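PDB 3WJ9: eukaryotic translation initiation factor 2A from Schizosaccharomyces pombe, which probably directs the codon-dependent binding of methionyl-tRNAi to 40S ribosomal subunits, the chain here being its beta-propeller part. Local coordinates for residues L325-G330 and G334-F339; V351-C356 and K384-T389; T357-S362 and L368-T373. All coordinates share one frame; numbering follows the deposited sequence.

Contact 1 of 3, residues L325-G330 and G334-F339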
# COMPACT_ATOMS: atom_id res chain seq x y z
N LEU A 325 -5.98 -8.80 13.33
CA LEU A 325 -5.90 -10.06 12.59
C LEU A 325 -4.50 -10.64 12.66
O LEU A 325 -3.51 -9.91 12.63
CB LEU A 325 -6.33 -9.84 11.13
CG LEU A 325 -6.47 -11.04 10.19
CD1 LEU A 325 -7.58 -10.78 9.19
CD2 LEU A 325 -5.17 -11.33 9.46
N LEU A 326 -4.41 -11.96 12.75
CA LEU A 326 -3.12 -12.64 12.77
C LEU A 326 -3.17 -13.90 11.92
O LEU A 326 -3.89 -14.85 12.24
CB LEU A 326 -2.72 -12.97 14.21
CG LEU A 326 -1.27 -13.43 14.41
CD1 LEU A 326 -0.30 -12.39 13.89
CD2 LEU A 326 -0.99 -13.76 15.87
N ALA A 327 -2.41 -13.91 10.83
CA ALA A 327 -2.52 -14.98 9.85
C ALA A 327 -1.16 -15.52 9.40
O ALA A 327 -0.12 -14.95 9.71
CB ALA A 327 -3.31 -14.50 8.64
N GLY A 328 -1.20 -16.62 8.66
CA GLY A 328 -0.01 -17.22 8.09
C GLY A 328 -0.17 -17.41 6.59
O GLY A 328 -0.94 -18.26 6.15
N PHE A 329 0.57 -16.62 5.82
CA PHE A 329 0.48 -16.67 4.36
C PHE A 329 1.79 -17.14 3.73
O PHE A 329 2.81 -17.26 4.41
CB PHE A 329 0.12 -15.30 3.79
CG PHE A 329 -1.19 -14.75 4.29
CD1 PHE A 329 -2.22 -15.59 4.69
CD2 PHE A 329 -1.40 -13.38 4.34
CE1 PHE A 329 -3.42 -15.07 5.15
CE2 PHE A 329 -2.60 -12.86 4.79
CZ PHE A 329 -3.61 -13.70 5.20
N GLY A 330 1.76 -17.39 2.42
CA GLY A 330 2.94 -17.79 1.68
C GLY A 330 3.19 -19.28 1.69
O GLY A 330 4.21 -19.76 1.20
N GLY A 334 -2.72 -22.24 6.06
CA GLY A 334 -2.76 -20.85 6.48
C GLY A 334 -4.02 -20.49 7.24
O GLY A 334 -5.05 -20.20 6.64
N SER A 335 -3.94 -20.50 8.56
CA SER A 335 -5.08 -20.16 9.40
C SER A 335 -5.18 -18.66 9.62
O SER A 335 -4.29 -17.90 9.23
CB SER A 335 -4.99 -20.89 10.74
OG SER A 335 -5.01 -22.29 10.56
N ILE A 336 -6.27 -18.23 10.25
CA ILE A 336 -6.49 -16.82 10.57
C ILE A 336 -7.12 -16.66 11.95
O ILE A 336 -8.10 -17.33 12.27
CB ILE A 336 -7.39 -16.12 9.52
CG1 ILE A 336 -6.72 -16.09 8.15
CG2 ILE A 336 -7.73 -14.71 9.97
CD1 ILE A 336 -7.53 -15.37 7.09
N ASP A 337 -6.55 -15.78 12.77
CA ASP A 337 -7.10 -15.47 14.08
C ASP A 337 -7.46 -13.99 14.15
O ASP A 337 -6.79 -13.15 13.56
CB ASP A 337 -6.11 -15.83 15.19
CG ASP A 337 -5.86 -17.32 15.29
OD1 ASP A 337 -6.69 -18.09 14.77
OD2 ASP A 337 -4.84 -17.71 15.90
N ILE A 338 -8.54 -13.67 14.87
CA ILE A 338 -8.95 -12.28 15.04
C ILE A 338 -9.10 -11.92 16.52
O ILE A 338 -9.89 -12.54 17.24
CB ILE A 338 -10.26 -11.97 14.30
CG1 ILE A 338 -10.06 -12.13 12.79
CG2 ILE A 338 -10.75 -10.57 14.62
CD1 ILE A 338 -11.29 -11.78 11.97
N PHE A 339 -8.34 -10.92 16.96
CA PHE A 339 -8.32 -10.51 18.36
C PHE A 339 -8.97 -9.14 18.54
O PHE A 339 -9.11 -8.38 17.59
CB PHE A 339 -6.89 -10.50 18.89
CG PHE A 339 -6.19 -11.83 18.78
CD1 PHE A 339 -5.55 -12.21 17.61
CD2 PHE A 339 -6.19 -12.71 19.85
CE1 PHE A 339 -4.92 -13.43 17.51
CE2 PHE A 339 -5.56 -13.93 19.76
CZ PHE A 339 -4.92 -14.29 18.59
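Leu-325 and Ile-336 meet at an angle on one face of this antiparallel hairpin. Leu-325 swings its CG anti to its own backbone N (chi1 -174°), and this brings CG against Ile-336 CG2 at 3.9 Å, with Leu-325 CD1 close to the same methyl. The other branch of Ile-336, CG1, passes the small CB of Ala-327, 3.8 Å away. The beta-branched isoleucine thus spreads over two neighbours, one large and one small, and Ala-327 is short enough to sit directly across from it in a non-hydrogen-bonded pair.

Leu-326 and Asp-337 lie on the reverse face and pair through their backbones. Leu-326 N donates a hydrogen bond to Asp-337 O at 2.8 Å, and Asp-337 N returns the bond to Leu-326 O at 2.9 Å, the second donor tilted 28° out of the carbonyl plane. Phe-339 turns the edge of its ring to Leu-326, whose CB lies near the ring plane, 4.0 Å from Phe-339 CE1. Farther along, the ladder fades into a weak bond from Gly-328 N to Ser-335 O at 3.4 Å. Close by, the CA of Gly-334 faces Gly-328 O, where there would probably be little room for a CB, so glycine suits the place.

The carboxylate of Asp-337 is engaged beyond the hairpin, by a salt bridge from OD2 to Arg-312 and a hydrogen bond between OD1 and Thr-350 OG1. Leu-325 and Ile-336 also touch Cys-359 of the following sheet.

The chemistry therefore divides by face: the one carrying Leu-325, Ala-327, Ile-336 and Ile-338 is purely hydrocarbon and suits sheet-to-sheet packing, whereas the reverse face buries a carboxylate whose charge is likely to be balanced by the arginine.

Contact 2 of 3, residues V351-C356 and K384-T389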
# COMPACT_ATOMS: atom_id res chain seq x y z
N VAL A 351 -10.38 -18.91 11.80
CA VAL A 351 -10.70 -19.55 10.53
C VAL A 351 -9.42 -19.95 9.83
O VAL A 351 -8.34 -19.43 10.13
CB VAL A 351 -11.52 -18.63 9.59
CG1 VAL A 351 -12.69 -18.01 10.34
CG2 VAL A 351 -10.64 -17.54 8.99
N GLU A 352 -9.52 -20.89 8.89
CA GLU A 352 -8.36 -21.23 8.09
C GLU A 352 -8.61 -20.90 6.63
O GLU A 352 -9.71 -21.11 6.11
CB GLU A 352 -8.00 -22.71 8.24
CG GLU A 352 -6.69 -23.07 7.54
CD GLU A 352 -6.35 -24.54 7.65
OE1 GLU A 352 -7.09 -25.28 8.32
OE2 GLU A 352 -5.32 -24.95 7.06
N ALA A 353 -7.59 -20.36 5.99
CA ALA A 353 -7.62 -20.13 4.56
C ALA A 353 -6.28 -20.58 3.98
O ALA A 353 -5.37 -19.77 3.78
CB ALA A 353 -7.88 -18.66 4.25
N ALA A 354 -6.17 -21.88 3.76
CA ALA A 354 -4.96 -22.47 3.21
C ALA A 354 -4.59 -21.81 1.90
O ALA A 354 -5.47 -21.50 1.09
CB ALA A 354 -5.14 -23.97 3.03
N ASN A 355 -3.30 -21.58 1.70
CA ASN A 355 -2.77 -21.00 0.47
C ASN A 355 -3.29 -19.59 0.19
O ASN A 355 -3.17 -19.09 -0.92
CB ASN A 355 -3.10 -21.91 -0.71
CG ASN A 355 -2.39 -23.25 -0.63
OD1 ASN A 355 -1.19 -23.31 -0.38
ND2 ASN A 355 -3.14 -24.33 -0.84
N CYS A 356 -3.86 -18.94 1.21
CA CYS A 356 -4.35 -17.58 1.07
C CYS A 356 -3.19 -16.63 0.79
O CYS A 356 -2.20 -16.61 1.53
CB CYS A 356 -5.11 -17.14 2.31
SG CYS A 356 -5.66 -15.43 2.31
N LYS A 384 -13.33 -15.77 -1.00
CA LYS A 384 -14.23 -16.07 0.10
C LYS A 384 -14.39 -14.86 1.02
O LYS A 384 -13.40 -14.31 1.51
CB LYS A 384 -13.74 -17.28 0.90
CG LYS A 384 -14.69 -17.73 1.99
CD LYS A 384 -14.38 -19.14 2.43
CE LYS A 384 -15.31 -19.60 3.53
NZ LYS A 384 -14.93 -20.94 4.05
N ILE A 385 -15.63 -14.44 1.24
CA ILE A 385 -15.93 -13.35 2.16
C ILE A 385 -16.47 -13.91 3.47
O ILE A 385 -17.38 -14.74 3.46
CB ILE A 385 -16.95 -12.35 1.56
CG1 ILE A 385 -16.34 -11.58 0.38
CG2 ILE A 385 -17.42 -11.36 2.61
CD1 ILE A 385 -16.47 -12.26 -0.96
N TRP A 386 -15.90 -13.47 4.58
CA TRP A 386 -16.26 -14.00 5.90
C TRP A 386 -16.90 -12.93 6.77
O TRP A 386 -16.59 -11.75 6.63
CB TRP A 386 -15.03 -14.54 6.64
CG TRP A 386 -14.07 -15.36 5.82
CD1 TRP A 386 -13.30 -14.93 4.78
CD2 TRP A 386 -13.74 -16.74 6.01
NE1 TRP A 386 -12.54 -15.96 4.30
CE2 TRP A 386 -12.79 -17.08 5.04
CE3 TRP A 386 -14.17 -17.72 6.91
CZ2 TRP A 386 -12.25 -18.36 4.94
CZ3 TRP A 386 -13.64 -18.99 6.81
CH2 TRP A 386 -12.69 -19.30 5.83
N HIS A 387 -17.76 -13.34 7.69
CA HIS A 387 -18.19 -12.44 8.75
C HIS A 387 -17.05 -12.27 9.74
O HIS A 387 -16.06 -13.00 9.69
CB HIS A 387 -19.43 -12.96 9.47
CG HIS A 387 -20.66 -12.96 8.62
ND1 HIS A 387 -20.94 -13.97 7.72
CD2 HIS A 387 -21.67 -12.07 8.51
CE1 HIS A 387 -22.08 -13.71 7.11
NE2 HIS A 387 -22.54 -12.56 7.57
N ILE A 388 -17.18 -11.30 10.65
CA ILE A 388 -16.16 -11.10 11.67
C ILE A 388 -16.32 -12.16 12.76
O ILE A 388 -15.45 -12.33 13.62
CB ILE A 388 -16.25 -9.69 12.30
CG1 ILE A 388 -14.88 -9.26 12.84
CG2 ILE A 388 -17.33 -9.63 13.36
CD1 ILE A 388 -13.82 -9.15 11.78
N THR A 389 -17.43 -12.89 12.70
CA THR A 389 -17.72 -13.94 13.66
C THR A 389 -17.12 -15.27 13.22
O THR A 389 -16.68 -16.07 14.05
CB THR A 389 -19.24 -14.12 13.85
OG1 THR A 389 -19.81 -14.72 12.68
CG2 THR A 389 -19.91 -12.78 14.11
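Trp-386 lays its indole against Val-351, Glu-352 and Ala-353, the two main side chains, of tryptophan and valine, coming from opposite directions. The CB of Trp-386 leaves its strand toward 351-356, and a first torsion of -43° sets CG beside the backbone N and anti to the carbonyl carbon, from where the rings extend across to the other segment. On the pyrrole side, NE1 is buried but not idle: it is hydrogen-bonded to Thr-370 OG1 on the adjacent strand, which probably restrains the rotation of the indole.

The benzene half does the touching. CE3 comes first, 3.7 Å from Val-351 CG1, and CZ3 follows, 3.5 Å from Val-351 CB. At the far end CH2 lies 3.5 Å from Glu-352 O, a carbonyl placed obliquely to the ring, while CZ2 reaches Ala-353 CB more loosely at 4.4 Å. Val-351 CG2 completes the contact with a CH-pi interaction: it stands 4.0 Å from the centroid of the six-membered ring, only 12° off the normal. On the opposite face Lys-384, its chain extended, brings CE 3.4 Å above the ring plane, toward the rim, so aliphatic carbons approach both faces of the indole. A branched valine suits its place because CG2 can stand over the six-membered ring while CB and CG1 meet its CZ3-CE3 rim.

Beyond Ala-353 the backbone folds into a type II turn, closed by a bond from Cys-356 N to Ala-353 O, with Asn-355 adopting the positive phi that such a turn needs.

A tryptophan near the end of a blade's third strand, bonded to a threonine of the second, recalls the Trp position of WD repeats; here it packs the last strand of one propeller blade against the next.

Contact 3 of 3, residues T357-S362 and L368-T373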
# COMPACT_ATOMS: atom_id res chain seq x y z
N THR A 357 -3.32 -15.84 -0.27
CA THR A 357 -2.26 -14.93 -0.68
C THR A 357 -2.68 -13.48 -0.49
O THR A 357 -1.90 -12.56 -0.74
CB THR A 357 -1.88 -15.14 -2.16
OG1 THR A 357 -2.94 -14.66 -3.00
CG2 THR A 357 -1.65 -16.62 -2.44
N TYR A 358 -3.91 -13.28 -0.05
CA TYR A 358 -4.45 -11.94 0.16
C TYR A 358 -5.62 -11.95 1.14
O TYR A 358 -6.52 -12.78 1.03
CB TYR A 358 -4.89 -11.33 -1.18
CG TYR A 358 -5.49 -9.96 -1.03
CD1 TYR A 358 -4.69 -8.82 -1.03
CD2 TYR A 358 -6.86 -9.79 -0.89
CE1 TYR A 358 -5.24 -7.57 -0.90
CE2 TYR A 358 -7.42 -8.54 -0.76
CZ TYR A 358 -6.60 -7.43 -0.76
OH TYR A 358 -7.16 -6.19 -0.63
N CYS A 359 -5.60 -11.02 2.09
CA CYS A 359 -6.67 -10.91 3.09
C CYS A 359 -6.89 -9.45 3.47
O CYS A 359 -5.94 -8.67 3.54
CB CYS A 359 -6.34 -11.75 4.32
SG CYS A 359 -7.51 -11.60 5.68
N GLU A 360 -8.14 -9.08 3.73
CA GLU A 360 -8.49 -7.68 3.96
C GLU A 360 -9.85 -7.52 4.62
O GLU A 360 -10.82 -8.18 4.24
CB GLU A 360 -8.46 -6.92 2.63
CG GLU A 360 -8.73 -5.42 2.74
CD GLU A 360 -8.87 -4.76 1.38
OE1 GLU A 360 -9.00 -5.49 0.37
OE2 GLU A 360 -8.83 -3.51 1.31
N PHE A 361 -9.91 -6.64 5.61
CA PHE A 361 -11.18 -6.27 6.22
C PHE A 361 -12.03 -5.47 5.24
O PHE A 361 -11.50 -4.74 4.39
CB PHE A 361 -10.96 -5.44 7.48
CG PHE A 361 -10.48 -6.23 8.66
CD1 PHE A 361 -9.13 -6.50 8.83
CD2 PHE A 361 -11.37 -6.69 9.61
CE1 PHE A 361 -8.69 -7.23 9.93
CE2 PHE A 361 -10.94 -7.41 10.71
CZ PHE A 361 -9.60 -7.68 10.86
N SER A 362 -13.35 -5.60 5.36
CA SER A 362 -14.26 -4.70 4.67
C SER A 362 -14.10 -3.32 5.29
O SER A 362 -13.70 -3.22 6.45
CB SER A 362 -15.70 -5.20 4.77
OG SER A 362 -16.13 -5.22 6.12
N LEU A 368 -14.72 -9.88 6.18
CA LEU A 368 -13.33 -10.24 5.91
C LEU A 368 -13.23 -10.97 4.58
O LEU A 368 -13.92 -11.97 4.36
CB LEU A 368 -12.76 -11.09 7.04
CG LEU A 368 -11.29 -11.47 6.93
CD1 LEU A 368 -10.44 -10.21 6.98
CD2 LEU A 368 -10.90 -12.42 8.05
N LEU A 369 -12.38 -10.48 3.69
CA LEU A 369 -12.17 -11.12 2.40
C LEU A 369 -10.87 -11.92 2.44
O LEU A 369 -9.88 -11.48 3.02
CB LEU A 369 -12.14 -10.09 1.27
CG LEU A 369 -12.23 -10.55 -0.19
CD1 LEU A 369 -12.78 -9.43 -1.06
CD2 LEU A 369 -10.88 -11.00 -0.73
N THR A 370 -10.88 -13.11 1.84
CA THR A 370 -9.66 -13.87 1.63
C THR A 370 -9.65 -14.37 0.19
O THR A 370 -10.71 -14.57 -0.41
CB THR A 370 -9.54 -15.07 2.60
OG1 THR A 370 -10.62 -15.99 2.39
CG2 THR A 370 -9.54 -14.60 4.05
N ALA A 371 -8.46 -14.54 -0.37
CA ALA A 371 -8.34 -15.03 -1.74
C ALA A 371 -7.08 -15.86 -1.92
O ALA A 371 -6.16 -15.80 -1.10
CB ALA A 371 -8.35 -13.86 -2.72
N VAL A 372 -7.06 -16.64 -2.99
CA VAL A 372 -5.86 -17.37 -3.39
C VAL A 372 -5.57 -17.00 -4.84
O VAL A 372 -6.42 -17.19 -5.71
CB VAL A 372 -6.04 -18.89 -3.22
CG1 VAL A 372 -4.83 -19.63 -3.76
CG2 VAL A 372 -6.28 -19.24 -1.76
N THR A 373 -4.38 -16.46 -5.10
CA THR A 373 -4.12 -15.83 -6.38
C THR A 373 -2.95 -16.41 -7.18
O THR A 373 -1.99 -16.95 -6.62
CB THR A 373 -3.86 -14.31 -6.20
OG1 THR A 373 -2.71 -14.12 -5.37
CG2 THR A 373 -5.06 -13.64 -5.56
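Thr-357 and Tyr-358 both face Ala-371, a classic beta bulge at one end of the hairpin. Thr-357 N donates to Ala-371 O at 3.0 Å, while Ala-371 N donates to Tyr-358 O, both in the carbonyl plane. Farther along, Glu-360 and Leu-369 form a regular hydrogen-bonded pair, and the bond from Leu-369 N to Glu-360 O is nearly straight (2.8 Å, 175° at the hydrogen). Between the bulge and this pair, Cys-359 CA sits 3.3 Å from Leu-369 O in a CA-H...O contact.

Among the side chains, the hydroxyls of Thr-357 and Thr-373 share a hydrogen bond, OG1 to OG1, modelled at 2.4 Å, so short that its exact length is doubtful. A chi1 of 72° places Thr-357 OG1 between the backbone N and the carbonyl carbon, turned to the Thr-373 hydroxyl. A valine at Thr-357 would probably leave that hydroxyl without this mate and free to turn.

Apolar contacts fill both faces. Leu-368 CD1 touches Cys-359 SG at 3.5 Å and also lies over the centre of the Phe-361 ring, 4.2 Å above its plane; the small, weakly polar thiol leaves room for this methyl. On the reverse face Leu-369 CD2 meets the edge of the Tyr-358 ring, 4.2 Å from CD2 of the tyrosine.

Trp-406 of strand 401-406 adds a second bond to Glu-360 O, and Phe-361 packs on Leu-325 of the preceding sheet. The hairpin supplies the first two strands of a four-stranded antiparallel beta-propeller blade in WD repeat 4.

From the N terminus, contact 1 comes first: it closes the short turn between strands 323-327 and 335-340, the middle pair of one four-stranded blade. The chain then runs through strand 346-352, the last of that blade, and crosses to the next one. Contact 2 spans this crossing and closes a long loop back to strand 382-387; contact 3, the hairpin of strands 358-361 and 367-372, lies wholly within that loop. Contact 1 precedes both, and none cross. Probable backbone hydrogen bonds tie contact 1 to contact 2 (Ile-336 N to Val-351 O) and contact 2 to contact 3 (Trp-386 N to Leu-368 O), while packing between contacts 1 and 3 joins the two successive propeller blades.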